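Side-chain contacts in Phenylalanine/tyrosine ammonia-lyase (Rhodosporidium toruloides, PDB 1Y2M), which deaminates L-phenylalanine and L-tyrosine without oxidation, giving trans-cinnamate and p-coumarate and so opening the phenylpropanoid pathway: residues E442-G447 and L528-Q533; T297-E302 and Q663-F668; L537-F542 and S651-S656. All blocks are in the same frame, centred on the assembly; numbering follows the deposited sequence.

Contact 1 of 3, residues E442-G447 and L528-Q533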
loop_
_atom_site.group_PDB
_atom_site.type_symbol
_atom_site.label_atom_id
_atom_site.label_comp_id
_atom_site.label_asym_id
_atom_site.label_seq_id
_atom_site.Cartn_x
_atom_site.Cartn_y
_atom_site.Cartn_z
ATOM N N GLU B 442 26.469 -3.465 -0.362
ATOM C CA GLU B 442 27.588 -3.326 -1.279
ATOM C C GLU B 442 28.894 -3.606 -0.550
ATOM O O GLU B 442 29.753 -4.344 -1.031
ATOM C CB GLU B 442 27.580 -1.927 -1.887
ATOM C CG GLU B 442 28.711 -1.658 -2.878
ATOM C CD GLU B 442 28.674 -0.255 -3.459
ATOM O OE1 GLU B 442 27.638 0.469 -3.321
ATOM O OE2 GLU B 442 29.721 0.133 -4.048
HETATM N N MSE B 443 29.022 -3.006 0.618
HETATM C CA MSE B 443 30.209 -3.163 1.442
HETATM C C MSE B 443 30.433 -4.613 1.881
HETATM O O MSE B 443 31.579 -5.010 2.063
HETATM C CB MSE B 443 30.153 -2.257 2.696
HETATM C CG MSE B 443 31.401 -2.200 3.415
HETATM SE SE MSE B 443 31.334 -0.855 4.868
HETATM C CE MSE B 443 29.794 -1.619 5.856
ATOM N N LEU B 444 29.343 -5.361 2.075
ATOM C CA LEU B 444 29.388 -6.770 2.471
ATOM C C LEU B 444 29.476 -7.744 1.285
ATOM O O LEU B 444 29.410 -8.988 1.470
ATOM C CB LEU B 444 28.163 -7.097 3.322
ATOM C CG LEU B 444 28.095 -6.298 4.637
ATOM C CD1 LEU B 444 26.866 -6.799 5.451
ATOM C CD2 LEU B 444 29.362 -6.314 5.412
ATOM N N ASN B 445 29.571 -7.195 0.084
ATOM C CA ASN B 445 29.715 -7.980 -1.150
ATOM C C ASN B 445 31.152 -8.009 -1.608
ATOM O O ASN B 445 31.700 -6.995 -2.037
ATOM C CB ASN B 445 28.802 -7.375 -2.233
ATOM C CG ASN B 445 28.701 -8.248 -3.474
ATOM O OD1 ASN B 445 29.704 -8.788 -3.939
ATOM N ND2 ASN B 445 27.502 -8.402 -4.011
ATOM N N ALA B 446 31.760 -9.192 -1.514
ATOM C CA ALA B 446 33.199 -9.366 -1.803
ATOM C C ALA B 446 33.538 -8.963 -3.222
ATOM O O ALA B 446 34.637 -8.521 -3.507
ATOM C CB ALA B 446 33.585 -10.852 -1.588
ATOM N N GLY B 447 32.580 -9.139 -4.115
ATOM C CA GLY B 447 32.743 -8.736 -5.496
ATOM C C GLY B 447 32.676 -7.263 -5.743
ATOM O O GLY B 447 33.092 -6.821 -6.788
ATOM N N LEU B 528 26.241 0.485 11.420
ATOM C CA LEU B 528 27.345 1.009 12.231
ATOM C C LEU B 528 28.252 -0.105 12.746
ATOM O O LEU B 528 29.482 0.005 12.654
ATOM C CB LEU B 528 26.788 1.816 13.407
ATOM C CG LEU B 528 27.760 2.549 14.331
ATOM C CD1 LEU B 528 28.801 3.348 13.543
ATOM C CD2 LEU B 528 26.968 3.493 15.267
ATOM N N TYR B 529 27.658 -1.197 13.219
ATOM C CA TYR B 529 28.464 -2.358 13.635
ATOM C C TYR B 529 29.397 -2.767 12.498
ATOM O O TYR B 529 30.606 -2.957 12.698
ATOM C CB TYR B 529 27.564 -3.514 14.056
ATOM C CG TYR B 529 28.350 -4.762 14.362
ATOM C CD1 TYR B 529 28.800 -5.038 15.654
ATOM C CD2 TYR B 529 28.647 -5.651 13.365
ATOM C CE1 TYR B 529 29.539 -6.163 15.911
ATOM C CE2 TYR B 529 29.419 -6.784 13.628
ATOM C CZ TYR B 529 29.853 -7.035 14.884
ATOM O OH TYR B 529 30.606 -8.187 15.118
ATOM N N CYS B 530 28.818 -2.920 11.305
ATOM C CA CYS B 530 29.590 -3.441 10.148
ATOM C C CYS B 530 30.670 -2.475 9.653
ATOM O O CYS B 530 31.818 -2.883 9.385
ATOM C CB CYS B 530 28.711 -3.850 9.026
ATOM S SG CYS B 530 27.588 -5.208 9.354
ATOM N N VAL B 531 30.308 -1.198 9.527
ATOM C CA VAL B 531 31.260 -0.227 8.981
ATOM C C VAL B 531 32.485 -0.132 9.868
ATOM O O VAL B 531 33.588 0.100 9.407
ATOM C CB VAL B 531 30.587 1.162 8.673
ATOM C CG1 VAL B 531 30.438 1.989 9.964
ATOM C CG2 VAL B 531 31.380 1.939 7.622
ATOM N N LEU B 532 32.311 -0.268 11.182
ATOM C CA LEU B 532 33.465 -0.165 12.084
ATOM C C LEU B 532 34.399 -1.370 11.893
ATOM O O LEU B 532 35.618 -1.200 11.885
ATOM C CB LEU B 532 33.009 -0.098 13.544
ATOM C CG LEU B 532 32.147 1.108 13.836
ATOM C CD1 LEU B 532 31.553 0.976 15.205
ATOM C CD2 LEU B 532 32.906 2.456 13.654
ATOM N N GLN B 533 33.812 -2.555 11.722
ATOM C CA GLN B 533 34.626 -3.733 11.370
ATOM C C GLN B 533 35.361 -3.506 10.084
ATOM O O GLN B 533 36.579 -3.769 10.004
ATOM C CB GLN B 533 33.793 -4.983 11.247
ATOM C CG GLN B 533 34.636 -6.222 10.887
ATOM C CD GLN B 533 35.271 -6.958 12.068
ATOM O OE1 GLN B 533 35.289 -6.499 13.222
ATOM N NE2 GLN B 533 35.849 -8.130 11.753
#
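Met443, the last helical residue of helix 416-443, faces Val531 of the long helix 506-560 with their CA atoms 8.2 Å apart, and Leu444 in the turn that follows faces Cys530 at 8.4 Å. Met443, present as selenomethionine, does most of the bridging. Its chain runs out extended, with CG anti to the backbone N (chi1 -170°), and bends only at chi3 (58°), which lays the terminal methyl against the backbone of the opposite helix: Met443 CE is 3.7 Å from Val531 CA. Met443 CE also reaches Cys530 CB at 4.0 Å. At the bend itself, Met443 SE rests on Val531 CG2 at 3.9 Å, the two side chains crossing at about a right angle. A long, flexible chain with a soft selenium (sulfur in methionine) suits this place, because it can fit itself between a beta-branched residue and a small one. Leu444 adds a lighter touch, its CD1 lying 4.3 Å from Cys530 SG. Beyond the contact, Thr300 of helix 273-303 packs on Val531, while Asn445 packs on Met497 of a neighbouring subunit. Leu444 also lies about 7 Å, side chain to side chain, from Lys468, which binds cinnamate. No hydrogen bond joins the two segments. Cohesion here comes from dispersion between buried, polarisable groups, a nonpolar seam joining a helix end to the helical core near the cinnamate-binding Lys468.

Contact 2 of 3, residues T297-E302 and Q663-F668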
loop_
_atom_site.group_PDB
_atom_site.type_symbol
_atom_site.label_atom_id
_atom_site.label_comp_id
_atom_site.label_asym_id
_atom_site.label_seq_id
_atom_site.Cartn_x
_atom_site.Cartn_y
_atom_site.Cartn_z
ATOM N N THR B 297 26.992 7.204 5.920
ATOM C CA THR B 297 27.419 7.458 4.553
ATOM C C THR B 297 28.924 7.817 4.499
ATOM O O THR B 297 29.689 7.231 3.726
ATOM C CB THR B 297 26.561 8.565 3.872
ATOM O OG1 THR B 297 25.203 8.136 3.787
ATOM C CG2 THR B 297 27.068 8.806 2.454
ATOM N N ALA B 298 29.318 8.767 5.337
ATOM C CA ALA B 298 30.720 9.227 5.399
ATOM C C ALA B 298 31.619 8.029 5.780
ATOM O O ALA B 298 32.654 7.748 5.117
ATOM C CB ALA B 298 30.874 10.345 6.380
HETATM N N MSE B 299 31.238 7.287 6.813
HETATM C CA MSE B 299 32.114 6.183 7.280
HETATM C C MSE B 299 32.226 5.067 6.269
HETATM O O MSE B 299 33.239 4.365 6.151
HETATM C CB MSE B 299 31.653 5.714 8.642
HETATM C CG MSE B 299 31.798 6.800 9.603
HETATM SE SE MSE B 299 31.356 6.244 11.436
HETATM C CE MSE B 299 33.047 5.577 11.913
ATOM N N THR B 300 31.140 4.868 5.537
ATOM C CA THR B 300 31.166 3.904 4.417
ATOM C C THR B 300 32.080 4.359 3.283
ATOM O O THR B 300 32.769 3.544 2.659
ATOM C CB THR B 300 29.749 3.565 3.933
ATOM O OG1 THR B 300 28.925 3.122 5.040
ATOM C CG2 THR B 300 29.772 2.464 2.874
ATOM N N VAL B 301 32.069 5.650 2.946
ATOM C CA VAL B 301 32.990 6.131 1.915
ATOM C C VAL B 301 34.410 5.797 2.397
ATOM O O VAL B 301 35.251 5.335 1.617
ATOM C CB VAL B 301 32.829 7.656 1.658
ATOM C CG1 VAL B 301 33.938 8.187 0.766
ATOM C CG2 VAL B 301 31.444 7.999 1.047
ATOM N N GLU B 302 34.673 6.007 3.689
ATOM C CA GLU B 302 36.008 5.701 4.226
ATOM C C GLU B 302 36.339 4.198 4.130
ATOM O O GLU B 302 37.359 3.806 3.591
ATOM C CB GLU B 302 36.132 6.202 5.670
ATOM C CG GLU B 302 36.093 7.709 5.772
ATOM C CD GLU B 302 36.421 8.167 7.198
ATOM O OE1 GLU B 302 35.543 7.969 8.053
ATOM O OE2 GLU B 302 37.552 8.682 7.480
ATOM N N GLN B 663 36.181 9.735 13.659
ATOM C CA GLN B 663 36.810 9.077 14.796
ATOM C C GLN B 663 35.935 9.215 16.080
ATOM O O GLN B 663 35.960 8.348 16.975
ATOM C CB GLN B 663 38.209 9.654 15.008
ATOM C CG GLN B 663 39.060 8.929 16.068
ATOM C CD GLN B 663 40.437 9.596 16.212
ATOM O OE1 GLN B 663 41.069 9.915 15.208
ATOM N NE2 GLN B 663 40.857 9.857 17.450
ATOM N N ILE B 664 35.176 10.306 16.185
ATOM C CA ILE B 664 34.296 10.528 17.336
ATOM C C ILE B 664 33.326 9.383 17.517
ATOM O O ILE B 664 33.120 8.863 18.655
ATOM C CB ILE B 664 33.579 11.889 17.226
ATOM C CG1 ILE B 664 34.618 12.992 17.294
ATOM C CG2 ILE B 664 32.567 12.058 18.369
ATOM C CD1 ILE B 664 34.093 14.430 16.905
ATOM N N LEU B 665 32.689 9.003 16.406
ATOM C CA LEU B 665 31.679 7.940 16.438
ATOM C C LEU B 665 32.383 6.595 16.636
ATOM O O LEU B 665 31.920 5.722 17.362
ATOM C CB LEU B 665 30.844 7.932 15.164
ATOM C CG LEU B 665 29.585 7.030 15.176
ATOM C CD1 LEU B 665 28.828 7.117 16.459
ATOM C CD2 LEU B 665 28.693 7.269 13.994
ATOM N N TYR B 666 33.513 6.412 15.973
ATOM C CA TYR B 666 34.291 5.184 16.144
ATOM C C TYR B 666 34.635 4.941 17.627
ATOM O O TYR B 666 34.375 3.883 18.182
ATOM C CB TYR B 666 35.583 5.280 15.334
ATOM C CG TYR B 666 36.524 4.095 15.429
ATOM C CD1 TYR B 666 36.487 3.080 14.483
ATOM C CD2 TYR B 666 37.472 4.010 16.430
ATOM C CE1 TYR B 666 37.345 1.976 14.544
ATOM C CE2 TYR B 666 38.338 2.907 16.512
ATOM C CZ TYR B 666 38.280 1.913 15.566
ATOM O OH TYR B 666 39.124 0.828 15.603
ATOM N N ALA B 667 35.223 5.957 18.255
ATOM C CA ALA B 667 35.575 5.901 19.678
ATOM C C ALA B 667 34.350 5.680 20.540
ATOM O O ALA B 667 34.390 4.921 21.483
ATOM C CB ALA B 667 36.317 7.172 20.110
ATOM N N PHE B 668 33.236 6.322 20.197
ATOM C CA PHE B 668 32.024 6.136 21.003
ATOM C C PHE B 668 31.607 4.688 21.061
ATOM O O PHE B 668 31.303 4.148 22.119
ATOM C CB PHE B 668 30.882 6.962 20.419
ATOM C CG PHE B 668 29.571 6.772 21.122
ATOM C CD1 PHE B 668 29.408 7.203 22.447
ATOM C CD2 PHE B 668 28.489 6.168 20.460
ATOM C CE1 PHE B 668 28.182 7.030 23.117
ATOM C CE2 PHE B 668 27.286 6.005 21.114
ATOM C CZ PHE B 668 27.122 6.449 22.441
#
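The phenol ring of Tyr666 is the flat group of this contact, and Met299 meets neither its faces nor its edges: the methyl Met299 CE approaches the root of the side chain, 4.3 Å from Tyr666 CB, while the ring leads away from helix 273-303. Leu532 of helix 506-560 packs against the ring, and the hydroxyl at its far end is hydrogen-bonded to Asp536, which helps explain why a tyrosine can be buried here. The weight of the contact falls instead on Met299, a selenomethionine. Met299 SE sits 3.8 Å from Leu665 CD2 and 4.1 Å from Leu665 CB, so the heavy atom lies along one flank of the leucine. A bend at chi3 (86°) then carries Met299 CE past that flank toward the backbone, 4.2 Å from Tyr666 N. With the nearest CA atoms, those of Met299 and Tyr666, 9.2 Å apart, a long unbranched chain is well suited to span the gap between helices 273-303 and 662-672; one methyl branch of Leu665, CD2, and its CB receive the selenium, the two side chains crossing obliquely. Both touching faces are nonpolar and buried, which implies that dispersion and the exclusion of water hold the helices together here, with the polar bonding of Tyr666 kept to its far end.

Contact 3 of 3, residues L537-F542 and S651-S656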
loop_
_atom_site.group_PDB
_atom_site.type_symbol
_atom_site.label_atom_id
_atom_site.label_comp_id
_atom_site.label_asym_id
_atom_site.label_seq_id
_atom_site.Cartn_x
_atom_site.Cartn_y
_atom_site.Cartn_z
ATOM N N LEU B 537 39.430 -3.452 9.354
ATOM C CA LEU B 537 40.049 -4.341 8.348
ATOM C C LEU B 537 40.793 -3.542 7.278
ATOM O O LEU B 537 41.885 -3.939 6.775
ATOM C CB LEU B 537 39.012 -5.258 7.714
ATOM C CG LEU B 537 38.406 -6.304 8.677
ATOM C CD1 LEU B 537 37.245 -7.076 7.982
ATOM C CD2 LEU B 537 39.468 -7.247 9.183
ATOM N N ARG B 538 40.202 -2.418 6.896
ATOM C CA ARG B 538 40.908 -1.541 5.975
ATOM C C ARG B 538 42.201 -0.992 6.566
ATOM O O ARG B 538 43.238 -0.856 5.900
ATOM C CB ARG B 538 40.012 -0.406 5.516
ATOM C CG ARG B 538 40.581 0.329 4.295
ATOM C CD ARG B 538 40.548 -0.494 3.032
ATOM N NE ARG B 538 39.221 -0.528 2.406
ATOM C CZ ARG B 538 38.905 -1.251 1.332
ATOM N NH1 ARG B 538 39.819 -2.081 0.820
ATOM N NH2 ARG B 538 37.724 -1.146 0.797
ATOM N N ALA B 539 42.152 -0.658 7.848
ATOM C CA ALA B 539 43.357 -0.141 8.520
ATOM C C ALA B 539 44.460 -1.202 8.553
ATOM O O ALA B 539 45.643 -0.836 8.353
ATOM C CB ALA B 539 43.013 0.327 9.896
ATOM N N ILE B 540 44.089 -2.470 8.811
ATOM C CA ILE B 540 45.031 -3.608 8.717
ATOM C C ILE B 540 45.656 -3.705 7.314
ATOM O O ILE B 540 46.876 -3.860 7.163
ATOM C CB ILE B 540 44.331 -4.947 9.103
ATOM C CG1 ILE B 540 44.098 -4.958 10.591
ATOM C CG2 ILE B 540 45.150 -6.140 8.699
ATOM C CD1 ILE B 540 43.090 -6.055 11.059
ATOM N N GLU B 541 44.823 -3.561 6.297
ATOM C CA GLU B 541 45.305 -3.540 4.921
ATOM C C GLU B 541 46.323 -2.427 4.721
ATOM O O GLU B 541 47.388 -2.644 4.150
ATOM C CB GLU B 541 44.160 -3.357 3.953
ATOM C CG GLU B 541 44.570 -3.171 2.516
ATOM C CD GLU B 541 43.387 -2.866 1.594
ATOM O OE1 GLU B 541 42.227 -3.178 1.936
ATOM O OE2 GLU B 541 43.615 -2.270 0.528
ATOM N N PHE B 542 46.008 -1.243 5.220
ATOM C CA PHE B 542 46.941 -0.115 5.112
ATOM C C PHE B 542 48.250 -0.344 5.855
ATOM O O PHE B 542 49.329 -0.045 5.320
ATOM C CB PHE B 542 46.289 1.155 5.623
ATOM C CG PHE B 542 45.345 1.808 4.634
ATOM C CD1 PHE B 542 44.885 1.151 3.503
ATOM C CD2 PHE B 542 44.924 3.108 4.858
ATOM C CE1 PHE B 542 43.987 1.773 2.604
ATOM C CE2 PHE B 542 44.050 3.735 3.982
ATOM C CZ PHE B 542 43.584 3.070 2.861
ATOM N N SER B 651 44.411 1.563 20.749
ATOM C CA SER B 651 45.618 1.635 19.896
ATOM C C SER B 651 45.326 1.257 18.443
ATOM O O SER B 651 46.279 1.019 17.652
ATOM C CB SER B 651 46.720 0.722 20.420
ATOM O OG SER B 651 47.195 1.183 21.679
ATOM N N SER B 652 44.055 1.169 18.092
ATOM C CA SER B 652 43.695 0.697 16.750
ATOM C C SER B 652 44.349 1.542 15.657
ATOM O O SER B 652 44.277 2.764 15.713
ATOM C CB SER B 652 42.204 0.774 16.496
ATOM O OG SER B 652 41.940 0.455 15.129
ATOM N N PRO B 653 44.910 0.897 14.613
ATOM C CA PRO B 653 45.489 1.651 13.519
ATOM C C PRO B 653 44.458 2.494 12.764
ATOM O O PRO B 653 44.840 3.453 12.116
ATOM C CB PRO B 653 46.133 0.583 12.624
ATOM C CG PRO B 653 45.409 -0.640 12.923
ATOM C CD PRO B 653 45.055 -0.545 14.399
ATOM N N ALA B 654 43.176 2.186 12.893
ATOM C CA ALA B 654 42.121 3.000 12.286
ATOM C C ALA B 654 42.238 4.457 12.743
ATOM O O ALA B 654 41.897 5.373 11.992
ATOM C CB ALA B 654 40.769 2.460 12.659
ATOM N N LEU B 655 42.681 4.664 13.981
ATOM C CA LEU B 655 42.808 6.034 14.497
ATOM C C LEU B 655 43.829 6.837 13.694
ATOM O O LEU B 655 43.836 8.066 13.765
ATOM C CB LEU B 655 43.193 5.995 15.969
ATOM C CG LEU B 655 42.197 5.253 16.840
ATOM C CD1 LEU B 655 42.727 5.129 18.260
ATOM C CD2 LEU B 655 40.826 5.883 16.859
ATOM N N SER B 656 44.692 6.148 12.959
ATOM C CA SER B 656 45.704 6.799 12.083
ATOM C C SER B 656 45.133 7.355 10.766
ATOM O O SER B 656 45.786 8.186 10.100
ATOM C CB SER B 656 46.820 5.817 11.726
ATOM O OG SER B 656 47.582 5.477 12.865
#
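A single methyl group, Ala539 CB, is pressed against a peptide backbone, 3.5 Å from Ala654 N, where the loop 651-656 comes so close to helix 506-560 that the CA atoms of Ala539 and Ala654 are only 5.1 Å apart. An ST turn shapes the start of the wound segment. Ser652 OG, held anti to its own backbone N (chi1 173°), accepts a hydrogen bond from Ala654 N at 3.1 Å with an N-H...O angle of 151°. The amide that the methyl approaches is therefore already satisfied by the serine, and the alanine has no need to offer it a polar partner. Pro653 CG lies 4.0 Å and Ala654 CB 4.1 Å from Ala539 CB, so the three small side chains form a compact nonpolar patch. Alanine suits both sides of so close an approach because its side chain ends at CB, and proline suits the start of the bend because its ring restrains phi. A backbone bond from Leu655 N to Ser652 O, 3.0 Å long, spans the serine turn, and one from Ser656 N to Pro653 O at 2.8 Å continues the winding into the next.

Ser652 OG also bonds to Tyr666 and Asp536, tying the turn to helices 662-672 and 506-560, and Phe644 of helix 619-646 packs on Pro653. Arg538 and Glu541, on the same helix as Ala539, pair with each other and with outside groups. Arg538 hydrogen-bonds to the backbone carbonyls of Ala303, Asn449 and Arg450, and Glu541 forms a salt bridge with Lys545 as well. In the bridge between the two, Arg538 NH1 meets the syn lone pair of Glu541 OE1 at 2.9 Å, the oxygen lying only 13° out of the guanidinium plane.

In the fold
From the N terminus, helix 273-303 opens contact 2 at residues 297-302, and this loop closes only at 663-668, some 360 residues later. The other two loops nest inside it, one after the other. Contact 1 opens at 442-447 and closes at 528-533; a few residues further along the same helix, contact 3 opens at 537-542 and closes at 651-656. None of the loops cross. Helix 506-560 serves both inner contacts and also touches the outer one, since Val531 and Leu532 pack on Met299; contacts 2 and 3 touch as well, Gln663 packing on Leu655. The three contacts together tie helix 273-303, the end of helix 416-443, helix 506-560 and helix 662-672 with the loop before it.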